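Local coordinates for DisA protein (Sorangium cellulosum, PDB 6CCA) that probably methylates the same carbon of a polyketide intermediate twice, building a gem-dimethyl group on the disorazol assembly line, at residues 76-81 against 89-94; 155-160 against 185-190; 314-319 against 376-381. All coordinates share one frame; numbering follows the deposited sequence.

Contact 1: residues 76-81 against 89-94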
ATOM      1  N   MET A  76      15.053   2.563  24.765  1.00 26.57           N
ATOM      2  CA  MET A  76      14.884   1.303  25.462  1.00 28.22           C
ATOM      3  C   MET A  76      16.163   0.782  26.179  1.00 30.20           C
ATOM      4  O   MET A  76      16.142  -0.337  26.691  1.00 34.07           O
ATOM      5  CB  MET A  76      14.347   0.269  24.504  1.00 28.42           C
ATOM      6  CG  MET A  76      12.931   0.550  24.021  1.00 28.10           C
ATOM      7  SD  MET A  76      12.435  -0.438  22.624  1.00 30.70           S
ATOM      8  CE  MET A  76      11.819  -1.863  23.458  1.00 32.00           C
ATOM      9  N   GLY A  77      17.245   1.557  26.182  1.00 30.92           N
ATOM     10  CA  GLY A  77      18.505   1.178  26.837  1.00 37.27           C
ATOM     11  C   GLY A  77      19.394   0.277  26.001  1.00 40.09           C
ATOM     12  O   GLY A  77      20.131  -0.562  26.543  1.00 35.80           O
ATOM     13  N   ALA A  78      19.302   0.402  24.681  1.00 34.61           N
ATOM     14  CA  ALA A  78      20.185  -0.319  23.778  1.00 30.55           C
ATOM     15  C   ALA A  78      20.877   0.599  22.802  1.00 30.46           C
ATOM     16  O   ALA A  78      20.395   1.703  22.400  1.00 26.01           O
ATOM     17  CB  ALA A  78      19.428  -1.436  23.054  1.00 32.72           C
ATOM     18  N   PHE A  79      22.075   0.177  22.441  1.00 26.81           N
ATOM     19  CA  PHE A  79      22.874   0.860  21.510  1.00 24.64           C
ATOM     20  C   PHE A  79      23.136   2.309  21.872  1.00 27.88           C
ATOM     21  O   PHE A  79      23.207   3.144  20.988  1.00 22.71           O
ATOM     22  CB  PHE A  79      22.210   0.799  20.101  1.00 25.43           C
ATOM     23  CG  PHE A  79      21.819  -0.551  19.669  1.00 25.66           C
ATOM     24  CD1 PHE A  79      22.596  -1.662  19.975  1.00 27.34           C
ATOM     25  CD2 PHE A  79      20.690  -0.735  18.864  1.00 23.80           C
ATOM     26  CE1 PHE A  79      22.254  -2.923  19.547  1.00 27.82           C
ATOM     27  CE2 PHE A  79      20.340  -1.989  18.440  1.00 25.00           C
ATOM     28  CZ  PHE A  79      21.103  -3.111  18.787  1.00 27.85           C
ATOM     29  N   GLN A  80      23.358   2.598  23.162  1.00 29.36           N
ATOM     30  CA  GLN A  80      23.606   3.948  23.599  1.00 28.15           C
ATOM     31  C   GLN A  80      24.984   4.444  23.292  1.00 31.49           C
ATOM     32  O   GLN A  80      25.179   5.655  23.161  1.00 28.64           O
ATOM     33  CB  GLN A  80      23.261   4.110  25.092  1.00 30.91           C
ATOM     34  CG  GLN A  80      21.763   4.021  25.290  1.00 35.17           C
ATOM     35  CD  GLN A  80      21.331   3.570  26.676  1.00 42.32           C
ATOM     36  OE1 GLN A  80      20.589   4.286  27.368  1.00 48.01           O
ATOM     37  NE2 GLN A  80      21.733   2.373  27.066  1.00 41.44           N
ATOM     38  N   ARG A  81      25.941   3.510  23.067  1.00 29.70           N
ATOM     39  CA  ARG A  81      27.337   3.870  22.938  1.00 34.01           C
ATOM     40  C   ARG A  81      28.024   3.042  21.829  1.00 30.24           C
ATOM     41  O   ARG A  81      27.664   1.881  21.658  1.00 31.95           O
ATOM     42  CB  ARG A  81      28.027   3.570  24.293  1.00 42.21           C
ATOM     43  CG  ARG A  81      27.742   4.611  25.404  1.00 53.16           C
ATOM     44  CD  ARG A  81      28.068   4.124  26.827  1.00 56.94           C
ATOM     45  NE  ARG A  81      27.027   3.218  27.335  1.00 65.49           N
ATOM     46  CZ  ARG A  81      25.892   3.585  27.954  1.00 69.29           C
ATOM     47  NH1 ARG A  81      25.602   4.868  28.188  1.00 72.08           N
ATOM     48  NH2 ARG A  81      25.032   2.646  28.353  1.00 68.83           N
ATOM     49  N   ALA A  89      19.709 -12.303  19.933  1.00 41.02           N
ATOM     50  CA  ALA A  89      18.746 -13.155  20.607  1.00 43.28           C
ATOM     51  C   ALA A  89      18.561 -12.727  22.059  1.00 43.99           C
ATOM     52  O   ALA A  89      17.413 -12.661  22.543  1.00 40.28           O
ATOM     53  CB  ALA A  89      19.152 -14.616  20.506  1.00 48.63           C
ATOM     54  N   THR A  90      19.661 -12.390  22.727  1.00 39.19           N
ATOM     55  CA  THR A  90      19.597 -11.963  24.111  1.00 43.15           C
ATOM     56  C   THR A  90      18.907 -10.621  24.277  1.00 43.78           C
ATOM     57  O   THR A  90      18.041 -10.437  25.143  1.00 41.45           O
ATOM     58  CB  THR A  90      21.004 -11.791  24.687  1.00 46.27           C
ATOM     59  OG1 THR A  90      21.689 -13.036  24.589  1.00 51.72           O
ATOM     60  CG2 THR A  90      20.931 -11.374  26.134  1.00 47.84           C
ATOM     61  N   LEU A  91      19.304  -9.685  23.438  1.00 41.84           N
ATOM     62  CA  LEU A  91      18.688  -8.377  23.414  1.00 37.83           C
ATOM     63  C   LEU A  91      17.185  -8.433  23.185  1.00 31.69           C
ATOM     64  O   LEU A  91      16.472  -7.807  23.877  1.00 39.69           O
ATOM     65  CB  LEU A  91      19.344  -7.527  22.357  1.00 37.56           C
ATOM     66  CG  LEU A  91      18.946  -6.070  22.236  1.00 34.54           C
ATOM     67  CD1 LEU A  91      19.276  -5.316  23.493  1.00 36.79           C
ATOM     68  CD2 LEU A  91      19.557  -5.425  21.028  1.00 32.08           C
ATOM     69  N   ARG A  92      16.721  -9.195  22.219  1.00 33.72           N
ATOM     70  CA  ARG A  92      15.296  -9.273  21.938  1.00 36.58           C
ATOM     71  C   ARG A  92      14.552  -9.592  23.184  1.00 39.61           C
ATOM     72  O   ARG A  92      13.577  -9.010  23.493  1.00 39.50           O
ATOM     73  CB  ARG A  92      15.025 -10.337  20.904  1.00 39.93           C
ATOM     74  CG  ARG A  92      13.588 -10.775  20.740  1.00 43.44           C
ATOM     75  CD  ARG A  92      13.420 -11.301  19.343  1.00 46.92           C
ATOM     76  NE  ARG A  92      12.576 -12.461  19.069  1.00 60.32           N
ATOM     77  CZ  ARG A  92      11.237 -12.468  18.963  1.00 65.52           C
ATOM     78  NH1 ARG A  92      10.522 -11.396  19.225  1.00 67.77           N
ATOM     79  NH2 ARG A  92      10.596 -13.574  18.625  1.00 60.81           N
ATOM     80  N   GLU A  93      15.056 -10.560  23.903  1.00 41.14           N
ATOM     81  CA  GLU A  93      14.438 -11.018  25.167  1.00 44.98           C
ATOM     82  C   GLU A  93      14.565  -9.970  26.209  1.00 38.31           C
ATOM     83  O   GLU A  93      13.624  -9.663  26.915  1.00 40.68           O
ATOM     84  CB  GLU A  93      15.083 -12.335  25.684  1.00 45.99           C
ATOM     85  CG  GLU A  93      15.187 -13.464  24.640  1.00 53.29           C
ATOM     86  CD  GLU A  93      13.954 -13.620  23.739  1.00 61.15           C
ATOM     87  OE1 GLU A  93      12.835 -13.318  24.209  1.00 68.35           O
ATOM     88  OE2 GLU A  93      14.087 -14.064  22.568  1.00 62.77           O
ATOM     89  N   ARG A  94      15.741  -9.404  26.317  1.00 40.81           N
ATOM     90  CA  ARG A  94      15.933  -8.372  27.284  1.00 39.74           C
ATOM     91  C   ARG A  94      15.064  -7.123  27.061  1.00 45.05           C
ATOM     92  O   ARG A  94      14.650  -6.479  28.033  1.00 42.65           O
ATOM     93  CB  ARG A  94      17.382  -7.942  27.273  1.00 42.27           C
ATOM     94  CG  ARG A  94      17.622  -6.709  28.134  1.00 46.82           C
ATOM     95  CD  ARG A  94      19.063  -6.302  28.053  1.00 49.10           C
ATOM     96  NE  ARG A  94      19.208  -4.888  27.736  1.00 56.70           N
ATOM     97  CZ  ARG A  94      20.178  -4.385  26.979  1.00 57.59           C
ATOM     98  NH1 ARG A  94      21.098  -5.167  26.418  1.00 66.08           N
ATOM     99  NH2 ARG A  94      20.225  -3.094  26.764  1.00 56.95           N
TER
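Leu91 turns its two methyls to two successive loop residues, one to Ala78 and one to Phe79. Its CD2 comes obliquely to the far end of the Phe79 ring, 3.6 Å from Phe79 CZ, while Leu91 CD1 lies 3.9 Å from Ala78 CB. CG of Leu91 stands anti to its backbone N (chi1 -174°), which carries the branched end off the helix toward the loop, and a leucine fork suits two neighbours at once. Ala78, short and apolar, points its CB toward the helix, and that CB lies over one face of the Phe79 ring, offset toward the rim. The loop begins where helix 55-75 ends in a Schellman motif, with Gly77 at positive phi, a conformation glycine adopts readily. With helices 88-95 and 102-114 and the hairpin 118-127 following, the order of elements resembles a winged-helix fold. Arg94 reaches back along the same side of its helix, and Leu91 CD1 lies over one face of its guanidinium, 3.4 Å above the plane and offset toward the rim. Arg94 NH1 forms a salt bridge with Glu86. The Phe79 ring meets Phe73 of helix 55-75 and Leu109 of helix 102-114.

Contact 2: residues 155-160 against 185-190; sequences VRLLWA and MDLMGP
Leu187 meets three residues of helix 155-160 and carries most of the apolar packing. Its CD1 branch lies 3.5 Å from Ala160 CB and 4.0 Å from Leu157 CD1, and the short alanine side chain lets the leucine approach the helix closely. Leu157 uses its two methyls on different partners, for its CD2 touches Met188 SD at 3.8 Å. Met188 starts out pointing away from the helix, but bends at chi2 (-52°) and again at chi3 bring its sulfur round to Leu157; a flexible, unbranched thioether can fold back in this way.

The polar edge is formed by Arg156. One face of its guanidinium lies over Leu187 CD2, with Arg156 CZ 3.6 Å from that methyl, a van der Waals contact that leaves the N-H groups of the flat cation directed outward in its plane. Asp186 O lies in the guanidinium plane at its edge, 3.5 Å from Arg156 NH1, a close approach but not a hydrogen bond. The Asp186 carboxylate stays farther off, with OD2 6.5 Å from Arg156 NH2, so any attraction between the charges is probably weak.

The contact joins helix 152-163 to the turn leading into helix 189-192. Val155 and Leu158 pack against helix 55-75, and Val155 also against helix 135-146, while Leu157 meets Phe343 of helix 342-346 and Met188 meets Phe180.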
ATOM      1  N   VAL A 155       6.050  12.410   8.553  1.00 15.54           N
ATOM      2  CA  VAL A 155       6.876  12.797   9.708  1.00 15.41           C
ATOM      3  C   VAL A 155       6.004  12.744  10.974  1.00 16.65           C
ATOM      4  O   VAL A 155       6.364  12.154  12.004  1.00 14.00           O
ATOM      5  CB  VAL A 155       7.496  14.184   9.523  1.00 15.90           C
ATOM      6  CG1 VAL A 155       8.164  14.673  10.790  1.00 16.44           C
ATOM      7  CG2 VAL A 155       8.518  14.136   8.390  1.00 15.89           C
ATOM      8  N   ARG A 156       4.829  13.357  10.871  1.00 17.43           N
ATOM      9  CA  ARG A 156       3.865  13.365  11.962  1.00 18.07           C
ATOM     10  C   ARG A 156       3.559  11.951  12.444  1.00 16.85           C
ATOM     11  O   ARG A 156       3.650  11.662  13.638  1.00 17.29           O
ATOM     12  CB  ARG A 156       2.574  14.064  11.531  1.00 23.59           C
ATOM     13  CG  ARG A 156       2.618  15.579  11.649  1.00 30.97           C
ATOM     14  CD  ARG A 156       1.229  16.183  11.525  1.00 40.10           C
ATOM     15  NE  ARG A 156       0.350  15.760  12.613  1.00 47.10           N
ATOM     16  CZ  ARG A 156      -0.707  14.971  12.455  1.00 59.29           C
ATOM     17  NH1 ARG A 156      -1.021  14.514  11.250  1.00 55.85           N
ATOM     18  NH2 ARG A 156      -1.451  14.638  13.500  1.00 62.91           N
ATOM     19  N   LEU A 157       3.196  11.070  11.516  1.00 17.30           N
ATOM     20  CA  LEU A 157       2.877   9.698  11.874  1.00 16.74           C
ATOM     21  C   LEU A 157       4.091   8.989  12.551  1.00 15.96           C
ATOM     22  O   LEU A 157       3.930   8.255  13.505  1.00 17.34           O
ATOM     23  CB  LEU A 157       2.463   8.922  10.626  1.00 18.87           C
ATOM     24  CG  LEU A 157       2.201   7.437  10.929  1.00 24.83           C
ATOM     25  CD1 LEU A 157       1.155   7.312  12.021  1.00 31.13           C
ATOM     26  CD2 LEU A 157       1.735   6.649   9.694  1.00 30.85           C
ATOM     27  N   LEU A 158       5.291   9.110  11.952  1.00 15.11           N
ATOM     28  CA  LEU A 158       6.470   8.476  12.555  1.00 16.34           C
ATOM     29  C   LEU A 158       6.710   9.000  13.952  1.00 14.67           C
ATOM     30  O   LEU A 158       7.088   8.250  14.838  1.00 14.85           O
ATOM     31  CB  LEU A 158       7.701   8.742  11.732  1.00 16.49           C
ATOM     32  CG  LEU A 158       7.789   7.994  10.425  1.00 18.06           C
ATOM     33  CD1 LEU A 158       9.102   8.317   9.800  1.00 18.17           C
ATOM     34  CD2 LEU A 158       7.780   6.474  10.685  1.00 21.02           C
ATOM     35  N   TRP A 159       6.559  10.304  14.150  1.00 14.37           N
ATOM     36  CA  TRP A 159       6.749  10.903  15.488  1.00 16.67           C
ATOM     37  C   TRP A 159       5.730  10.411  16.500  1.00 16.68           C
ATOM     38  O   TRP A 159       6.096  10.050  17.612  1.00 14.92           O
ATOM     39  CB  TRP A 159       6.781  12.441  15.428  1.00 17.34           C
ATOM     40  CG  TRP A 159       7.380  13.042  16.666  1.00 18.57           C
ATOM     41  CD1 TRP A 159       6.705  13.652  17.689  1.00 19.46           C
ATOM     42  CD2 TRP A 159       8.744  12.940  17.083  1.00 18.51           C
ATOM     43  NE1 TRP A 159       7.602  13.992  18.683  1.00 20.33           N
ATOM     44  CE2 TRP A 159       8.844  13.540  18.348  1.00 19.42           C
ATOM     45  CE3 TRP A 159       9.883  12.431  16.487  1.00 18.15           C
ATOM     46  CZ2 TRP A 159      10.058  13.697  19.007  1.00 20.86           C
ATOM     47  CZ3 TRP A 159      11.080  12.527  17.155  1.00 20.71           C
ATOM     48  CH2 TRP A 159      11.167  13.181  18.401  1.00 21.23           C
ATOM     49  N   ALA A 160       4.475  10.214  16.082  1.00 15.43           N
ATOM     50  CA  ALA A 160       3.466   9.642  16.977  1.00 17.97           C
ATOM     51  C   ALA A 160       3.834   8.196  17.360  1.00 18.54           C
ATOM     52  O   ALA A 160       3.670   7.776  18.506  1.00 18.54           O
ATOM     53  CB  ALA A 160       2.062   9.720  16.342  1.00 18.13           C
ATOM     54  N   MET A 185      -9.054   9.221  12.303  1.00 48.73           N
ATOM     55  CA  MET A 185      -8.225   9.257  11.096  1.00 46.14           C
ATOM     56  C   MET A 185      -7.286  10.481  11.106  1.00 39.80           C
ATOM     57  O   MET A 185      -6.749  10.908  10.036  1.00 36.51           O
ATOM     58  CB  MET A 185      -9.144   9.342   9.860  1.00 49.43           C
ATOM     59  CG  MET A 185      -9.879   8.050   9.587  1.00 51.31           C
ATOM     60  SD  MET A 185      -8.784   6.747   9.029  1.00 49.62           S
ATOM     61  CE  MET A 185      -9.635   5.283   9.600  1.00 62.43           C
ATOM     62  N   ASP A 186      -7.073  11.059  12.291  1.00 31.33           N
ATOM     63  CA  ASP A 186      -6.258  12.257  12.402  1.00 36.14           C
ATOM     64  C   ASP A 186      -4.838  12.099  11.824  1.00 28.15           C
ATOM     65  O   ASP A 186      -4.220  13.087  11.345  1.00 30.77           O
ATOM     66  CB  ASP A 186      -6.159  12.660  13.887  1.00 36.42           C
ATOM     67  CG  ASP A 186      -7.523  13.066  14.474  1.00 41.49           C
ATOM     68  OD1 ASP A 186      -8.562  12.941  13.771  1.00 44.84           O
ATOM     69  OD2 ASP A 186      -7.508  13.508  15.633  1.00 38.22           O
ATOM     70  N   LEU A 187      -4.294  10.911  11.994  1.00 27.78           N
ATOM     71  CA  LEU A 187      -2.915  10.634  11.497  1.00 31.25           C
ATOM     72  C   LEU A 187      -2.900   9.918  10.164  1.00 31.17           C
ATOM     73  O   LEU A 187      -2.010  10.182   9.334  1.00 28.28           O
ATOM     74  CB  LEU A 187      -2.140   9.736  12.476  1.00 31.49           C
ATOM     75  CG  LEU A 187      -1.739  10.387  13.787  1.00 34.67           C
ATOM     76  CD1 LEU A 187      -1.015   9.346  14.655  1.00 32.67           C
ATOM     77  CD2 LEU A 187      -0.817  11.569  13.559  1.00 35.06           C
ATOM     78  N   MET A 188      -3.793   8.935   9.987  1.00 30.39           N
ATOM     79  CA  MET A 188      -3.790   8.143   8.725  1.00 33.18           C
ATOM     80  C   MET A 188      -4.432   8.873   7.559  1.00 31.90           C
ATOM     81  O   MET A 188      -4.000   8.755   6.408  1.00 36.05           O
ATOM     82  CB  MET A 188      -4.405   6.759   8.910  1.00 35.98           C
ATOM     83  CG  MET A 188      -3.542   5.768   9.691  1.00 41.96           C
ATOM     84  SD  MET A 188      -1.811   5.537   9.132  1.00 44.58           S
ATOM     85  CE  MET A 188      -1.695   3.769   9.408  1.00 49.77           C
ATOM     86  N   GLY A 189      -5.430   9.680   7.855  1.00 32.32           N
ATOM     87  CA  GLY A 189      -6.223  10.334   6.832  1.00 33.67           C
ATOM     88  C   GLY A 189      -5.310  11.175   5.963  1.00 33.12           C
ATOM     89  O   GLY A 189      -5.300  10.999   4.738  1.00 33.73           O
ATOM     90  N   PRO A 190      -4.518  12.055   6.592  1.00 28.67           N
ATOM     91  CA  PRO A 190      -3.638  12.916   5.810  1.00 27.85           C
ATOM     92  C   PRO A 190      -2.550  12.189   4.999  1.00 23.35           C
ATOM     93  O   PRO A 190      -1.867  12.857   4.179  1.00 25.60           O
ATOM     94  CB  PRO A 190      -3.009  13.841   6.862  1.00 29.87           C
ATOM     95  CG  PRO A 190      -3.967  13.798   8.038  1.00 28.80           C
ATOM     96  CD  PRO A 190      -4.563  12.451   8.020  1.00 28.57           C
TER

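Contact 3: residues 314-319 against 376-381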
ATOM      1  N   ASN A 314      -1.383 -15.653   0.235  1.00 25.93           N
ATOM      2  CA  ASN A 314      -0.893 -16.142  -1.005  1.00 27.13           C
ATOM      3  C   ASN A 314      -1.314 -15.281  -2.193  1.00 24.06           C
ATOM      4  O   ASN A 314      -2.463 -15.277  -2.591  1.00 22.74           O
ATOM      5  CB  ASN A 314      -1.406 -17.564  -1.253  1.00 28.80           C
ATOM      6  CG  ASN A 314      -0.703 -18.188  -2.426  1.00 33.22           C
ATOM      7  OD1 ASN A 314      -1.032 -17.949  -3.580  1.00 32.70           O
ATOM      8  ND2 ASN A 314       0.375 -18.901  -2.136  1.00 38.73           N
ATOM      9  N   LEU A 315      -0.362 -14.551  -2.747  1.00 23.15           N
ATOM     10  CA  LEU A 315      -0.642 -13.574  -3.781  1.00 22.35           C
ATOM     11  C   LEU A 315      -1.199 -14.208  -5.055  1.00 23.38           C
ATOM     12  O   LEU A 315      -2.159 -13.704  -5.622  1.00 21.25           O
ATOM     13  CB  LEU A 315       0.615 -12.704  -4.021  1.00 23.96           C
ATOM     14  CG  LEU A 315       0.417 -11.387  -4.781  1.00 29.48           C
ATOM     15  CD1 LEU A 315      -0.751 -10.594  -4.146  1.00 28.33           C
ATOM     16  CD2 LEU A 315       1.713 -10.580  -4.821  1.00 30.15           C
ATOM     17  N   ARG A 316      -0.584 -15.297  -5.505  1.00 24.45           N
ATOM     18  CA  ARG A 316      -1.010 -15.961  -6.733  1.00 23.23           C
ATOM     19  C   ARG A 316      -2.462 -16.421  -6.643  1.00 23.57           C
ATOM     20  O   ARG A 316      -3.223 -16.307  -7.603  1.00 23.08           O
ATOM     21  CB  ARG A 316      -0.100 -17.151  -7.042  1.00 24.44           C
ATOM     22  CG  ARG A 316       1.284 -16.762  -7.538  1.00 24.51           C
ATOM     23  CD  ARG A 316       2.114 -17.989  -7.876  1.00 26.68           C
ATOM     24  NE  ARG A 316       3.524 -17.662  -8.059  1.00 26.47           N
ATOM     25  CZ  ARG A 316       4.056 -17.272  -9.213  1.00 30.02           C
ATOM     26  NH1 ARG A 316       3.296 -17.159 -10.293  1.00 30.40           N
ATOM     27  NH2 ARG A 316       5.352 -16.994  -9.288  1.00 29.80           N
ATOM     28  N   SER A 317      -2.833 -16.941  -5.478  1.00 23.87           N
ATOM     29  CA  SER A 317      -4.146 -17.420  -5.242  1.00 30.48           C
ATOM     30  C   SER A 317      -5.157 -16.237  -5.240  1.00 28.98           C
ATOM     31  O   SER A 317      -6.265 -16.323  -5.733  1.00 23.74           O
ATOM     32  CB  SER A 317      -4.127 -18.122  -3.860  1.00 31.86           C
ATOM     33  OG  SER A 317      -5.401 -18.519  -3.516  1.00 45.55           O
ATOM     34  N   THR A 318      -4.753 -15.137  -4.622  1.00 22.92           N
ATOM     35  CA  THR A 318      -5.586 -13.968  -4.562  1.00 21.40           C
ATOM     36  C   THR A 318      -5.808 -13.394  -5.958  1.00 18.04           C
ATOM     37  O   THR A 318      -6.927 -13.052  -6.310  1.00 17.77           O
ATOM     38  CB  THR A 318      -4.945 -12.955  -3.597  1.00 22.66           C
ATOM     39  OG1 THR A 318      -5.060 -13.445  -2.258  1.00 24.69           O
ATOM     40  CG2 THR A 318      -5.611 -11.570  -3.664  1.00 20.96           C
ATOM     41  N   LEU A 319      -4.767 -13.388  -6.776  1.00 17.89           N
ATOM     42  CA  LEU A 319      -4.879 -12.960  -8.149  1.00 18.85           C
ATOM     43  C   LEU A 319      -5.810 -13.841  -8.983  1.00 20.21           C
ATOM     44  O   LEU A 319      -6.544 -13.325  -9.830  1.00 19.99           O
ATOM     45  CB  LEU A 319      -3.527 -12.889  -8.831  1.00 19.61           C
ATOM     46  CG  LEU A 319      -2.616 -11.799  -8.253  1.00 20.52           C
ATOM     47  CD1 LEU A 319      -1.209 -11.958  -8.836  1.00 19.74           C
ATOM     48  CD2 LEU A 319      -3.157 -10.389  -8.520  1.00 21.05           C
ATOM     49  N   LYS A 376       4.904  -6.808 -12.515  1.00 19.27           N
ATOM     50  CA  LYS A 376       4.763  -7.066 -13.964  1.00 20.45           C
ATOM     51  C   LYS A 376       4.956  -8.541 -14.227  1.00 21.44           C
ATOM     52  O   LYS A 376       4.059  -9.227 -14.838  1.00 19.24           O
ATOM     53  CB  LYS A 376       5.636  -6.112 -14.804  1.00 24.46           C
ATOM     54  CG  LYS A 376       5.468  -6.275 -16.310  1.00 25.04           C
ATOM     55  CD  LYS A 376       6.319  -5.339 -17.117  1.00 26.24           C
ATOM     56  CE  LYS A 376       5.960  -5.435 -18.606  1.00 27.86           C
ATOM     57  NZ  LYS A 376       6.385  -6.712 -19.114  1.00 29.83           N
ATOM     58  N   GLY A 377       6.066  -9.091 -13.753  1.00 21.18           N
ATOM     59  CA  GLY A 377       6.380 -10.527 -13.981  1.00 22.09           C
ATOM     60  C   GLY A 377       5.386 -11.436 -13.346  1.00 24.86           C
ATOM     61  O   GLY A 377       4.889 -12.406 -13.953  1.00 22.53           O
ATOM     62  N   LEU A 378       4.994 -11.131 -12.122  1.00 23.65           N
ATOM     63  CA  LEU A 378       4.001 -11.979 -11.505  1.00 20.90           C
ATOM     64  C   LEU A 378       2.604 -11.965 -12.189  1.00 18.25           C
ATOM     65  O   LEU A 378       1.962 -13.046 -12.309  1.00 22.24           O
ATOM     66  CB  LEU A 378       3.817 -11.640 -10.014  1.00 23.90           C
ATOM     67  CG  LEU A 378       2.841 -12.475  -9.171  1.00 22.60           C
ATOM     68  CD1 LEU A 378       3.235 -13.926  -9.061  1.00 29.19           C
ATOM     69  CD2 LEU A 378       2.629 -11.901  -7.778  1.00 26.70           C
ATOM     70  N   LEU A 379       2.132 -10.788 -12.563  1.00 18.71           N
ATOM     71  CA  LEU A 379       0.789 -10.675 -13.123  1.00 20.74           C
ATOM     72  C   LEU A 379       0.837 -11.434 -14.483  1.00 20.64           C
ATOM     73  O   LEU A 379      -0.153 -12.110 -14.843  1.00 21.39           O
ATOM     74  CB  LEU A 379       0.444  -9.232 -13.374  1.00 19.45           C
ATOM     75  CG  LEU A 379       0.112  -8.510 -12.053  1.00 18.64           C
ATOM     76  CD1 LEU A 379       0.215  -7.031 -12.181  1.00 17.39           C
ATOM     77  CD2 LEU A 379      -1.319  -8.903 -11.563  1.00 21.63           C
ATOM     78  N   GLU A 380       1.922 -11.209 -15.236  1.00 20.27           N
ATOM     79  CA  GLU A 380       2.104 -12.019 -16.514  1.00 22.23           C
ATOM     80  C   GLU A 380       2.060 -13.510 -16.299  1.00 24.33           C
ATOM     81  O   GLU A 380       1.350 -14.233 -17.037  1.00 24.48           O
ATOM     82  CB  GLU A 380       3.392 -11.597 -17.228  1.00 22.32           C
ATOM     83  CG  GLU A 380       3.236 -10.258 -17.872  1.00 22.41           C
ATOM     84  CD  GLU A 380       4.535  -9.644 -18.384  1.00 24.14           C
ATOM     85  OE1 GLU A 380       5.581 -10.210 -18.084  1.00 32.00           O
ATOM     86  OE2 GLU A 380       4.484  -8.599 -19.071  1.00 28.33           O
ATOM     87  N   GLU A 381       2.765 -14.016 -15.296  1.00 23.12           N
ATOM     88  CA  GLU A 381       2.718 -15.433 -14.995  1.00 27.62           C
ATOM     89  C   GLU A 381       1.362 -15.919 -14.655  1.00 30.48           C
ATOM     90  O   GLU A 381       1.059 -17.076 -14.875  1.00 27.02           O
ATOM     91  CB  GLU A 381       3.624 -15.811 -13.826  1.00 28.25           C
ATOM     92  CG  GLU A 381       5.080 -15.765 -14.174  1.00 30.74           C
ATOM     93  CD  GLU A 381       5.976 -15.808 -12.952  1.00 34.30           C
ATOM     94  OE1 GLU A 381       5.607 -16.345 -11.895  1.00 37.14           O
ATOM     95  OE2 GLU A 381       7.070 -15.297 -13.080  1.00 42.13           O
TER
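Leu378 and Arg316 meet between helix 315-325, the helix of the beta-alpha-beta crossover from strand 300-306 to 330-337, and helix 372-381, which leads into the antiparallel end of the sheet. Leu378 CD1 sits over the centre of one face of the Arg316 guanidinium, 3.4 Å from Arg316 CZ, while its CD2 presses on Leu315 CD2, also at 3.4 Å and tighter than usual. The forked leucine thus meets a charged group with one methyl and the apolar interior with the other. Arg316, extended from CG to NE, reaches past it to Glu381, whose OE1 takes both end nitrogens: NH2 of Arg316 at 2.7 Å (151° at the hydrogen) and NH1 at 2.9 Å (137°). Glu381 OE1 meets NH2 nearly along its own C-O axis and gives its anti lone pair to NH1; the Arg316 guanidinium and the Glu381 carboxylate are nearly coplanar, 12° apart. Glu382 and Glu362 also pair with Arg316, which would favour its positive charge. Leu319 CD2 packs 3.9 Å from Leu379 CD2, and both leucines touch Leu332. Helices on a mainly parallel sheet ending in antiparallel strand 402-409 fit the Rossmann-like class I methyltransferase fold.

The contacts follow one another along the chain without nesting. Contact 1 and contact 2, centres 27 Å apart, both belong to the helical N-terminal part and are joined through helix 55-75, which Phe79 of contact 1 and Val155 and Leu158 of contact 2 touch. Contact 3 lies 39 Å from contact 1 and 32 Å from contact 2, centre to centre, on the sheet of the methyltransferase fold; contacts 2 and 3 fall on opposite sides of the chain's centre. Contact 2 reaches toward that fold, since Leu157 meets helix 342-346, which follows strand 330-337, on whose Leu332 contact 3 packs. The three represent the helical part, its probable junction with the methyltransferase fold, and that fold itself.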